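Local coordinates for tyrosine aminotransferase (PDB 4IX8), which probably catalyses the pyridoxal phosphate-dependent transfer of the amino group of tyrosine to 2-oxoglutarate, at residues L70-G75 with D433-F438; N139-S144 with R312-I317; L152-L157 with P245-E250; W196-R201 with F214-P219; E395-L398 with Q404-P407. All blocks are in the same frame, centred on the assembly; numbering follows the deposited sequence.

Contact 1: L70-G75 with D433-F438; sequences LRLSIG and DRIIEF
L70 sets one methyl group over the face of the guanidinium of R434, and this is the tight part of the contact between strand residues 70-71 and helix 425-442. The CD1 atom of L70 sits 3.6 Å above the guanidinium plane of R434, over its centre, and lies 3.7 Å from R434 CZ. L70 CG follows at 4.0 Å from R434 NH2, and the two side chains cross at about a right angle. R434 gets there because its chain is extended from CG to NE (chi2 -170°, chi3 -156°), carrying the flat group away from the helix toward the strand. Polar partners fix its rotation: NH1 bonds to the backbone oxygens of S68 and E401, and NH2 forms a salt bridge with E430, one turn earlier in the same helix. With NH1 and NH2 bonded to these acceptors, the guanidinium offers a face to a leucine that is itself buried.

The second touch is looser. L72 and I435 meet through their terminal methyls, L72 CD1 standing 4.4 Å from I435 CD1, while L428 and A431 of the helix also pack against L72. Beyond them the helix turns to solvent: D433 and E437 are exposed and form salt bridges with R356 and R441, respectively. The backbones stay well apart, the closest CA atoms being those of L70 and R434 at 10.0 Å. The arrangement is that of a helix laid over an edge strand of a mixed sheet, here in the small domain of a class I aminotransferase, where the C-terminal helix covers a strand from near the N-terminus.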
# COMPACT_ATOMS: atom_id res chain seq x y z
N LEU A 70 23.85 12.63 14.72
CA LEU A 70 23.69 11.23 15.11
C LEU A 70 22.21 10.96 15.31
O LEU A 70 21.60 11.52 16.20
CB LEU A 70 24.47 10.91 16.38
CG LEU A 70 25.98 11.12 16.33
CD1 LEU A 70 26.58 10.81 17.68
CD2 LEU A 70 26.62 10.25 15.25
N ARG A 71 21.64 10.11 14.47
CA ARG A 71 20.21 9.87 14.50
C ARG A 71 19.89 8.55 15.18
O ARG A 71 20.27 7.49 14.68
CB ARG A 71 19.65 9.89 13.09
CG ARG A 71 19.53 11.29 12.54
CD ARG A 71 19.24 11.25 11.06
NE ARG A 71 17.81 11.20 10.80
CZ ARG A 71 17.05 12.27 10.52
NH1 ARG A 71 17.61 13.48 10.49
NH2 ARG A 71 15.75 12.13 10.30
N LEU A 72 19.23 8.65 16.33
CA LEU A 72 18.74 7.49 17.09
C LEU A 72 17.25 7.27 16.96
O LEU A 72 16.68 6.43 17.65
CB LEU A 72 19.06 7.64 18.58
CG LEU A 72 20.50 7.96 18.90
CD1 LEU A 72 20.68 7.78 20.39
CD2 LEU A 72 21.47 7.08 18.08
N SER A 73 16.65 8.00 16.02
CA SER A 73 15.20 8.08 15.82
C SER A 73 14.66 7.17 14.74
O SER A 73 13.44 7.00 14.59
CB SER A 73 14.85 9.51 15.44
OG SER A 73 15.84 9.99 14.53
N ILE A 74 15.55 6.61 13.94
CA ILE A 74 15.14 5.94 12.70
C ILE A 74 14.71 4.48 12.93
O ILE A 74 15.41 3.72 13.56
CB ILE A 74 16.26 6.00 11.67
CG1 ILE A 74 17.62 5.54 12.28
CG2 ILE A 74 16.31 7.44 11.10
CD1 ILE A 74 18.87 6.07 11.51
N GLY A 75 13.54 4.11 12.41
CA GLY A 75 12.98 2.78 12.66
C GLY A 75 13.17 1.83 11.50
O GLY A 75 12.36 0.93 11.28
N ASP A 433 27.45 9.30 24.99
CA ASP A 433 28.37 10.22 25.68
C ASP A 433 27.77 11.63 25.67
O ASP A 433 27.79 12.32 26.69
CB ASP A 433 29.77 10.27 25.02
CG ASP A 433 30.57 8.96 25.17
OD1 ASP A 433 30.25 8.17 26.07
OD2 ASP A 433 31.52 8.73 24.39
N ARG A 434 27.20 12.04 24.54
CA ARG A 434 26.66 13.39 24.42
C ARG A 434 25.40 13.58 25.25
O ARG A 434 25.14 14.68 25.77
CB ARG A 434 26.35 13.71 22.96
CG ARG A 434 27.60 13.77 22.08
CD ARG A 434 27.19 14.33 20.72
NE ARG A 434 28.09 13.95 19.64
CZ ARG A 434 27.84 14.18 18.35
NH1 ARG A 434 26.72 14.78 17.98
NH2 ARG A 434 28.73 13.80 17.43
N ILE A 435 24.68 12.49 25.44
CA ILE A 435 23.48 12.49 26.23
C ILE A 435 23.84 12.63 27.70
O ILE A 435 23.21 13.39 28.44
CB ILE A 435 22.70 11.22 25.99
CG1 ILE A 435 22.13 11.25 24.58
CG2 ILE A 435 21.54 11.10 26.98
CD1 ILE A 435 21.69 9.95 24.07
N ILE A 436 24.87 11.92 28.12
CA ILE A 436 25.36 12.04 29.48
C ILE A 436 25.82 13.45 29.77
O ILE A 436 25.42 14.06 30.74
CB ILE A 436 26.51 11.07 29.70
CG1 ILE A 436 25.95 9.65 29.68
CG2 ILE A 436 27.25 11.37 31.01
CD1 ILE A 436 27.03 8.60 29.64
N GLU A 437 26.69 13.95 28.92
CA GLU A 437 27.16 15.31 29.05
C GLU A 437 25.97 16.26 29.05
O GLU A 437 25.93 17.21 29.81
CB GLU A 437 28.12 15.60 27.91
CG GLU A 437 28.54 17.02 27.76
CD GLU A 437 29.13 17.22 26.39
OE1 GLU A 437 30.06 16.45 26.07
OE2 GLU A 437 28.63 18.09 25.64
N PHE A 438 24.99 15.98 28.21
CA PHE A 438 23.86 16.87 28.07
C PHE A 438 23.03 16.93 29.36
O PHE A 438 22.59 18.00 29.80
CB PHE A 438 22.99 16.40 26.91
CG PHE A 438 21.67 17.09 26.83
CD1 PHE A 438 21.56 18.33 26.26
CD2 PHE A 438 20.55 16.48 27.31
CE1 PHE A 438 20.35 18.95 26.17
CE2 PHE A 438 19.33 17.11 27.21
CZ PHE A 438 19.25 18.35 26.65

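Contact 2: N139-S144 with R312-I317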
# COMPACT_ATOMS: atom_id res chain seq x y z
N ASN A 139 -6.83 -18.85 5.59
CA ASN A 139 -6.99 -17.70 6.52
C ASN A 139 -5.81 -16.76 6.57
O ASN A 139 -5.71 -15.91 7.48
CB ASN A 139 -7.24 -18.22 7.94
CG ASN A 139 -8.53 -19.00 8.05
OD1 ASN A 139 -9.51 -18.67 7.40
ND2 ASN A 139 -8.52 -20.07 8.81
N VAL A 140 -4.93 -16.90 5.59
CA VAL A 140 -3.80 -16.01 5.40
C VAL A 140 -4.10 -15.01 4.28
O VAL A 140 -4.52 -15.40 3.20
CB VAL A 140 -2.49 -16.78 4.99
CG1 VAL A 140 -1.34 -15.80 4.73
CG2 VAL A 140 -2.09 -17.77 6.04
N ILE A 141 -3.75 -13.75 4.52
CA ILE A 141 -3.86 -12.73 3.50
C ILE A 141 -2.51 -12.05 3.35
O ILE A 141 -1.90 -11.63 4.33
CB ILE A 141 -4.96 -11.68 3.83
CG1 ILE A 141 -6.32 -12.36 3.93
CG2 ILE A 141 -5.01 -10.63 2.74
CD1 ILE A 141 -7.43 -11.47 4.37
N ILE A 142 -2.05 -11.95 2.10
CA ILE A 142 -0.82 -11.27 1.82
C ILE A 142 -1.17 -9.79 1.61
O ILE A 142 -2.11 -9.45 0.91
CB ILE A 142 -0.10 -11.84 0.59
CG1 ILE A 142 0.09 -13.36 0.74
CG2 ILE A 142 1.26 -11.16 0.38
CD1 ILE A 142 0.81 -13.77 2.02
N THR A 143 -0.40 -8.92 2.26
CA THR A 143 -0.70 -7.49 2.35
C THR A 143 0.50 -6.65 1.93
O THR A 143 1.64 -7.13 1.94
CB THR A 143 -1.10 -7.08 3.79
OG1 THR A 143 -0.02 -7.39 4.71
CG2 THR A 143 -2.36 -7.79 4.23
N SER A 144 0.25 -5.38 1.61
CA SER A 144 1.31 -4.48 1.17
C SER A 144 2.01 -3.89 2.41
O SER A 144 1.81 -2.73 2.79
CB SER A 144 0.76 -3.39 0.24
OG SER A 144 1.77 -2.47 -0.15
N ARG A 312 -12.43 -8.92 0.59
CA ARG A 312 -13.08 -8.03 -0.34
C ARG A 312 -12.29 -6.75 -0.50
O ARG A 312 -12.15 -6.25 -1.63
CB ARG A 312 -14.50 -7.68 0.10
CG ARG A 312 -15.43 -8.81 -0.01
CD ARG A 312 -16.86 -8.35 0.25
NE ARG A 312 -17.75 -9.50 0.14
CZ ARG A 312 -19.07 -9.45 0.23
NH1 ARG A 312 -19.68 -8.30 0.46
NH2 ARG A 312 -19.76 -10.57 0.10
N LEU A 313 -11.79 -6.24 0.62
CA LEU A 313 -11.08 -4.96 0.63
C LEU A 313 -9.66 -5.01 0.01
O LEU A 313 -9.14 -3.97 -0.40
CB LEU A 313 -10.96 -4.43 2.07
CG LEU A 313 -12.26 -3.90 2.70
CD1 LEU A 313 -11.99 -3.36 4.09
CD2 LEU A 313 -12.88 -2.81 1.89
N THR A 314 -9.10 -6.20 -0.18
CA THR A 314 -7.84 -6.28 -0.93
C THR A 314 -8.06 -5.90 -2.38
O THR A 314 -7.11 -5.62 -3.12
CB THR A 314 -7.23 -7.68 -0.92
OG1 THR A 314 -8.11 -8.61 -1.58
CG2 THR A 314 -6.96 -8.12 0.48
N GLN A 315 -9.31 -5.90 -2.83
CA GLN A 315 -9.55 -5.59 -4.23
C GLN A 315 -9.20 -4.14 -4.53
O GLN A 315 -8.93 -3.78 -5.68
CB GLN A 315 -11.01 -5.86 -4.62
CG GLN A 315 -11.36 -7.35 -4.50
CD GLN A 315 -12.87 -7.68 -4.63
OE1 GLN A 315 -13.77 -6.87 -4.30
NE2 GLN A 315 -13.15 -8.91 -5.05
N LEU A 316 -9.18 -3.29 -3.52
CA LEU A 316 -9.07 -1.87 -3.82
C LEU A 316 -7.73 -1.41 -4.40
O LEU A 316 -7.74 -0.55 -5.26
CB LEU A 316 -9.41 -1.06 -2.58
CG LEU A 316 -10.87 -1.24 -2.18
CD1 LEU A 316 -11.11 -0.66 -0.81
CD2 LEU A 316 -11.80 -0.62 -3.19
N ILE A 317 -6.60 -1.93 -3.92
CA ILE A 317 -5.32 -1.63 -4.57
C ILE A 317 -4.84 -2.81 -5.42
O ILE A 317 -3.83 -2.70 -6.11
CB ILE A 317 -4.22 -1.26 -3.55
CG1 ILE A 317 -3.78 -2.47 -2.72
CG2 ILE A 317 -4.75 -0.10 -2.67
CD1 ILE A 317 -2.51 -2.19 -1.96
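Flat groups have no share in the meeting of I141 with T314 or of S144 with I317: each contact is made by tetrahedral carbons. I141 CG2 approaches T314 CG2 to 3.9 Å, methyl against methyl. Further along, the CD1 atom of I317 reaches S144 CB at 4.1 Å, at the point where strand 140-143 gives way to helix 145-157.

The threonine is turned so that its two branches do different work. With chi1 at 64°, its OG1 lies between the backbone N and the carbonyl carbon, and CG2 is left to face the isoleucine. OG1 is hydrogen-bonded to the backbone oxygen of E311 and paired with the hydroxyl of T108, which satisfies this buried polar atom away from the strand. The residues L313 to L316 form a type I beta turn, and L316 O accepts a hydrogen bond from H173 of the second subunit.

The turn is thus set between an outermost strand of the large sheet and the dimer partner. Both touches to the strand segment are carbon to carbon, without a polar bond between the segments, consistent with shape and burial, rather than directional bonds, doing the work here.

Contact 3: L152-L157 with P245-E250; sequences LALTAL and PLISDE
I247 extends its long branch toward helix 145-157 because CG1 lies anti to the carbonyl carbon (chi1 -56°) and CD1 continues the chain outward. L154 answers with less regular torsions, chi1 -91°, which bend its end back toward the strand although its CB starts off to one side. The result is helix-on-sheet packing in the large domain of the fold type I aminotransferases, with parallel strand 246-249 in the middle of the sheet.

The methyl ends of the two residues make the closest approach, L154 CD1 lying 3.8 Å from I247 CD1. A153, one residue earlier on the helix, adds its CB at 4.5 Å from the same I247 CD1, so a single methyl is met by two successive helical residues. At A153 the helix comes near, its CA 8.3 Å from the CA of I247. L277 and A213, on the neighbouring strands, flank I247 within the sheet.

At its far end the strand reaches the cofactor. D249 OD2 is hydrogen-bonded to Y174 and lies close to N1 of the pyridoxal phosphate carried by residue 282, consistent with the aspartate that faces the pyridine nitrogen in this fold. On the other side of the strand S248 OG donates to E250 OE2 at 2.7 Å, meeting it on the anti side, 23° out of the carboxylate plane. At the opposite end of the contact, the CD2 atom of L157 rests 4.3 Å from CG of the P245 ring.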
# COMPACT_ATOMS: atom_id res chain seq x y z
N LEU A 152 -6.56 -3.14 6.53
CA LEU A 152 -7.57 -4.14 6.20
C LEU A 152 -8.23 -4.69 7.46
O LEU A 152 -9.43 -4.85 7.52
CB LEU A 152 -6.94 -5.29 5.42
CG LEU A 152 -6.45 -4.91 4.05
CD1 LEU A 152 -5.58 -6.02 3.53
CD2 LEU A 152 -7.61 -4.61 3.09
N ALA A 153 -7.44 -4.97 8.48
CA ALA A 153 -8.00 -5.52 9.70
C ALA A 153 -9.03 -4.56 10.32
O ALA A 153 -10.14 -4.96 10.69
CB ALA A 153 -6.90 -5.86 10.70
N LEU A 154 -8.65 -3.29 10.47
CA LEU A 154 -9.53 -2.36 11.15
C LEU A 154 -10.72 -1.92 10.31
O LEU A 154 -11.81 -1.82 10.83
CB LEU A 154 -8.74 -1.14 11.57
CG LEU A 154 -8.10 -1.15 12.96
CD1 LEU A 154 -7.64 -2.49 13.40
CD2 LEU A 154 -6.91 -0.19 12.95
N THR A 155 -10.52 -1.63 9.03
CA THR A 155 -11.61 -1.03 8.26
C THR A 155 -12.59 -2.11 7.76
O THR A 155 -13.64 -1.80 7.25
CB THR A 155 -11.07 -0.20 7.06
OG1 THR A 155 -10.36 -1.03 6.16
CG2 THR A 155 -10.16 0.86 7.55
N ALA A 156 -12.22 -3.38 7.88
CA ALA A 156 -13.12 -4.49 7.58
C ALA A 156 -13.93 -4.83 8.83
O ALA A 156 -14.96 -5.48 8.74
CB ALA A 156 -12.33 -5.72 7.07
N LEU A 157 -13.50 -4.34 9.99
CA LEU A 157 -14.12 -4.71 11.26
C LEU A 157 -15.03 -3.58 11.81
O LEU A 157 -16.12 -3.83 12.36
CB LEU A 157 -13.02 -5.07 12.28
CG LEU A 157 -13.47 -5.58 13.64
CD1 LEU A 157 -14.10 -6.98 13.54
CD2 LEU A 157 -12.30 -5.59 14.55
N PRO A 245 -12.38 -9.70 19.50
CA PRO A 245 -11.24 -10.34 18.84
C PRO A 245 -9.92 -9.70 19.23
O PRO A 245 -9.90 -8.54 19.62
CB PRO A 245 -11.52 -10.12 17.36
CG PRO A 245 -12.32 -8.86 17.34
CD PRO A 245 -13.22 -8.97 18.54
N LEU A 246 -8.85 -10.48 19.15
CA LEU A 246 -7.53 -10.04 19.49
C LEU A 246 -6.67 -9.88 18.26
O LEU A 246 -6.49 -10.84 17.50
CB LEU A 246 -6.89 -11.05 20.45
CG LEU A 246 -5.45 -10.83 20.89
CD1 LEU A 246 -5.28 -9.50 21.60
CD2 LEU A 246 -4.97 -11.97 21.84
N ILE A 247 -6.14 -8.67 18.06
CA ILE A 247 -5.22 -8.39 16.96
C ILE A 247 -3.81 -8.26 17.54
O ILE A 247 -3.58 -7.45 18.42
CB ILE A 247 -5.58 -7.09 16.21
CG1 ILE A 247 -7.02 -7.16 15.71
CG2 ILE A 247 -4.60 -6.82 15.10
CD1 ILE A 247 -7.53 -5.88 15.13
N SER A 248 -2.87 -9.05 17.04
CA SER A 248 -1.53 -9.12 17.61
C SER A 248 -0.51 -8.86 16.55
O SER A 248 -0.37 -9.65 15.62
CB SER A 248 -1.30 -10.48 18.22
OG SER A 248 -0.04 -10.56 18.83
N ASP A 249 0.21 -7.75 16.70
CA ASP A 249 1.29 -7.39 15.78
C ASP A 249 2.58 -8.10 16.20
O ASP A 249 3.24 -7.69 17.13
CB ASP A 249 1.48 -5.89 15.77
CG ASP A 249 2.38 -5.42 14.65
OD1 ASP A 249 3.29 -6.20 14.26
OD2 ASP A 249 2.20 -4.26 14.20
N GLU A 250 2.88 -9.19 15.50
CA GLU A 250 3.97 -10.07 15.86
C GLU A 250 5.05 -10.01 14.80
O GLU A 250 5.74 -10.99 14.47
CB GLU A 250 3.40 -11.49 16.08
CG GLU A 250 2.41 -11.48 17.28
CD GLU A 250 1.89 -12.87 17.67
OE1 GLU A 250 2.27 -13.87 17.02
OE2 GLU A 250 1.13 -12.94 18.67

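Contact 4: W196-R201 with F214-P219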
# COMPACT_ATOMS: atom_id res chain seq x y z
N TRP A 196 6.56 -3.46 30.93
CA TRP A 196 5.77 -2.87 29.86
C TRP A 196 4.55 -3.74 29.59
O TRP A 196 4.10 -3.83 28.47
CB TRP A 196 6.61 -2.68 28.60
CG TRP A 196 7.55 -1.53 28.71
CD1 TRP A 196 8.93 -1.58 28.72
CD2 TRP A 196 7.21 -0.14 28.80
NE1 TRP A 196 9.45 -0.31 28.83
CE2 TRP A 196 8.42 0.59 28.88
CE3 TRP A 196 5.99 0.57 28.85
CZ2 TRP A 196 8.46 1.97 28.96
CZ3 TRP A 196 6.03 1.96 28.95
CH2 TRP A 196 7.25 2.64 29.01
N GLU A 197 4.04 -4.38 30.65
CA GLU A 197 2.83 -5.17 30.53
C GLU A 197 1.55 -4.32 30.46
O GLU A 197 1.53 -3.17 30.91
CB GLU A 197 2.75 -6.17 31.69
CG GLU A 197 3.76 -7.30 31.51
CD GLU A 197 3.66 -8.36 32.60
OE1 GLU A 197 2.88 -8.13 33.54
OE2 GLU A 197 4.38 -9.40 32.53
N CYS A 198 0.52 -4.93 29.85
CA CYS A 198 -0.80 -4.33 29.66
C CYS A 198 -1.47 -4.22 31.00
O CYS A 198 -1.54 -5.18 31.75
CB CYS A 198 -1.69 -5.18 28.74
SG CYS A 198 -1.03 -5.65 27.04
N ASP A 199 -1.97 -3.04 31.30
CA ASP A 199 -2.81 -2.88 32.47
C ASP A 199 -4.23 -3.39 32.14
O ASP A 199 -5.10 -2.62 31.76
CB ASP A 199 -2.82 -1.42 32.88
CG ASP A 199 -3.52 -1.17 34.19
OD1 ASP A 199 -4.20 -2.09 34.70
OD2 ASP A 199 -3.42 -0.02 34.67
N LEU A 200 -4.47 -4.69 32.28
CA LEU A 200 -5.77 -5.26 31.94
C LEU A 200 -6.90 -4.83 32.87
O LEU A 200 -8.05 -4.76 32.44
CB LEU A 200 -5.69 -6.79 31.92
CG LEU A 200 -4.64 -7.36 30.96
CD1 LEU A 200 -4.68 -8.88 30.93
CD2 LEU A 200 -4.89 -6.79 29.54
N ARG A 201 -6.57 -4.47 34.10
CA ARG A 201 -7.58 -4.10 35.06
C ARG A 201 -8.17 -2.76 34.63
O ARG A 201 -9.38 -2.57 34.61
CB ARG A 201 -7.01 -4.03 36.48
N PHE A 214 -9.19 -5.66 20.55
CA PHE A 214 -8.09 -5.41 21.48
C PHE A 214 -6.81 -5.61 20.69
O PHE A 214 -6.59 -6.68 20.15
CB PHE A 214 -8.14 -6.37 22.63
CG PHE A 214 -7.29 -5.99 23.79
CD1 PHE A 214 -6.00 -6.47 23.91
CD2 PHE A 214 -7.78 -5.19 24.80
CE1 PHE A 214 -5.20 -6.13 25.00
CE2 PHE A 214 -7.00 -4.85 25.88
CZ PHE A 214 -5.71 -5.33 25.98
N VAL A 215 -5.98 -4.58 20.58
CA VAL A 215 -4.74 -4.66 19.84
C VAL A 215 -3.55 -4.80 20.78
O VAL A 215 -3.43 -4.03 21.73
CB VAL A 215 -4.49 -3.43 18.98
CG1 VAL A 215 -3.15 -3.56 18.29
CG2 VAL A 215 -5.60 -3.22 17.94
N ILE A 216 -2.68 -5.79 20.52
CA ILE A 216 -1.39 -5.84 21.19
C ILE A 216 -0.28 -5.82 20.16
O ILE A 216 -0.49 -6.16 18.98
CB ILE A 216 -1.22 -7.06 22.10
CG1 ILE A 216 -1.24 -8.35 21.32
CG2 ILE A 216 -2.26 -7.05 23.23
CD1 ILE A 216 -0.92 -9.56 22.15
N ILE A 217 0.88 -5.34 20.61
CA ILE A 217 2.11 -5.40 19.85
C ILE A 217 3.13 -6.19 20.64
O ILE A 217 3.57 -5.77 21.70
CB ILE A 217 2.66 -3.99 19.53
CG1 ILE A 217 1.58 -3.11 18.87
CG2 ILE A 217 3.84 -4.14 18.60
CD1 ILE A 217 2.01 -1.68 18.61
N ASN A 218 3.52 -7.34 20.12
CA ASN A 218 4.38 -8.23 20.86
C ASN A 218 5.24 -9.10 19.94
O ASN A 218 4.72 -9.93 19.24
CB ASN A 218 3.56 -9.13 21.75
CG ASN A 218 4.45 -10.08 22.54
OD1 ASN A 218 5.29 -9.64 23.31
ND2 ASN A 218 4.29 -11.36 22.32
N PRO A 219 6.56 -8.92 19.95
CA PRO A 219 7.32 -7.99 20.77
C PRO A 219 7.03 -6.56 20.40
O PRO A 219 6.59 -6.32 19.27
CB PRO A 219 8.78 -8.35 20.46
CG PRO A 219 8.74 -9.78 20.00
CD PRO A 219 7.43 -9.88 19.25
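L200, whose side chain touches F214, opens a short helix that D199 caps: OD1 of D199, at the N-cap position, accepts a hydrogen bond from the backbone N of A202. Just before it the chain bends through an inverse gamma turn centred on D199, with a weak bond of 3.0 Å from L200 N to C198 O. These turns end the short edge strand 197-198 of the large-domain sheet, in the three-layered alpha/beta fold of this aminotransferase family.

Strand 211-217 runs deeper in the same sheet, and the edge segment reaches it by side chains alone. L200 CD2 lies 3.9 Å from F214 CZ, the far corner of the ring, with the two side chains crossing at about a right angle. The first torsion of F214 (chi1 -165°) swings the ring to L200; the ring also stacks on Y188 of strand 184-191, one of the two strands in between, and meets F238 of helix 229-242. That helix closes over C198 too, through H231 and I235. Together they form a largely buried layer between the sheet and its covering helix, with L200 at its partly exposed margin, and the second touch is made by sulfur: C198 SG sits 4.2 Å from the CG2 methyl of I216.

Contact 5: E395-L398 with Q404-P407; sequences EKLL and QVLP
L398 lays its CD1 methyl against the first side-chain carbon of Q404, with L398 CD1 4.0 Å from Q404 CB. The two side chains run next to each other and point the same way, both with CG anti to the backbone N (chi1 173° for L398, -166° for Q404), so that the leucine meets the root of the glutamine and leaves its amide alone. The setting is a helix followed directly by a strand in the small domain: helix 390-401 ends, and after a very short connection strand 403-407 doubles back beside it.

One residue away on each segment, L397 and V405 make the other touch of this first shell. This one is methyl to methyl, whereas Q404 offers a methylene, and all four residues are buried. Strand 403-407 is interrupted at V405, whose side chain also packs on L417 of the adjoining strand 416-420.

Further out, backbone hydrogen bonds of Q404 with L70 and L72 position the strand from its other neighbour in the sheet. On the helix, the carbonyl oxygen of L398 is bonded to S63 OG. Q404 packs on Y394 of the same helix and on M60, and P407 leans on M391 and Y394. The tight reversal puts the CA atoms of L398 and Q404 5.4 Å apart, while the methyls L397 CD2 and V405 CG1 stand at 4.2 Å.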
# COMPACT_ATOMS: atom_id res chain seq x y z
N GLU A 395 14.09 18.47 21.81
CA GLU A 395 14.47 19.67 21.07
C GLU A 395 15.82 20.15 21.48
O GLU A 395 16.67 20.39 20.62
CB GLU A 395 13.45 20.79 21.30
CG GLU A 395 12.19 20.69 20.43
CD GLU A 395 10.99 21.43 20.99
OE1 GLU A 395 11.04 21.87 22.16
OE2 GLU A 395 9.98 21.57 20.27
N LYS A 396 16.03 20.24 22.78
CA LYS A 396 17.26 20.81 23.31
C LYS A 396 18.45 19.88 23.07
O LYS A 396 19.56 20.35 22.78
CB LYS A 396 17.11 21.07 24.81
CG LYS A 396 15.97 22.00 25.20
CD LYS A 396 16.46 23.42 25.42
CE LYS A 396 15.42 24.27 26.13
NZ LYS A 396 15.63 24.26 27.61
N LEU A 397 18.20 18.58 23.16
CA LEU A 397 19.26 17.60 22.91
C LEU A 397 19.75 17.74 21.47
O LEU A 397 20.96 17.78 21.22
CB LEU A 397 18.76 16.17 23.15
CG LEU A 397 19.74 15.10 22.66
CD1 LEU A 397 21.08 15.21 23.40
CD2 LEU A 397 19.16 13.71 22.80
N LEU A 398 18.79 17.87 20.56
CA LEU A 398 19.07 17.98 19.14
C LEU A 398 19.78 19.29 18.83
O LEU A 398 20.81 19.31 18.14
CB LEU A 398 17.75 17.90 18.36
CG LEU A 398 17.81 18.16 16.85
CD1 LEU A 398 18.49 17.02 16.12
CD2 LEU A 398 16.40 18.36 16.34
N GLN A 404 19.43 12.98 17.65
CA GLN A 404 18.01 12.98 17.48
C GLN A 404 17.41 11.71 18.11
O GLN A 404 17.74 10.58 17.72
CB GLN A 404 17.67 13.08 15.98
CG GLN A 404 16.18 13.42 15.73
CD GLN A 404 15.78 13.23 14.29
OE1 GLN A 404 16.63 13.23 13.39
NE2 GLN A 404 14.49 13.06 14.06
N VAL A 405 16.52 11.90 19.06
CA VAL A 405 15.70 10.81 19.56
C VAL A 405 14.26 11.14 19.17
O VAL A 405 14.04 12.04 18.36
CB VAL A 405 15.85 10.61 21.08
CG1 VAL A 405 17.28 10.21 21.39
CG2 VAL A 405 15.46 11.89 21.85
N LEU A 406 13.29 10.37 19.65
CA LEU A 406 11.88 10.67 19.41
C LEU A 406 11.22 10.80 20.77
O LEU A 406 11.38 9.93 21.61
CB LEU A 406 11.17 9.59 18.58
CG LEU A 406 11.55 9.51 17.10
CD1 LEU A 406 10.84 8.34 16.44
CD2 LEU A 406 11.23 10.82 16.38
N PRO A 407 10.44 11.86 20.98
CA PRO A 407 9.70 11.99 22.23
C PRO A 407 8.57 10.98 22.28
O PRO A 407 7.98 10.72 21.23
CB PRO A 407 9.14 13.41 22.15
CG PRO A 407 9.01 13.68 20.67
CD PRO A 407 10.15 12.96 20.04

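In the fold
The contacts fall into two groups. Contacts 1 and 5, with centres 8 Å apart, share the five-stranded sheet of the small domain, where L72 N lies 2.8 Å from Q404 O, a probable hydrogen bond between neighbouring strands. Contacts 2, 3 and 4 all reach the large sheet: the centres of contacts 2 and 3 are 13 Å apart and those of 3 and 4 are 14 Å apart, the latter pair joined by I247 O and I216 N at 2.8 Å. Contacts 2 and 3 also touch the second subunit. Contact 3 reaches the cofactor site through D249. Contacts 1 and 2 lie on opposite sides of the chain's centre, their own centres 39 Å apart.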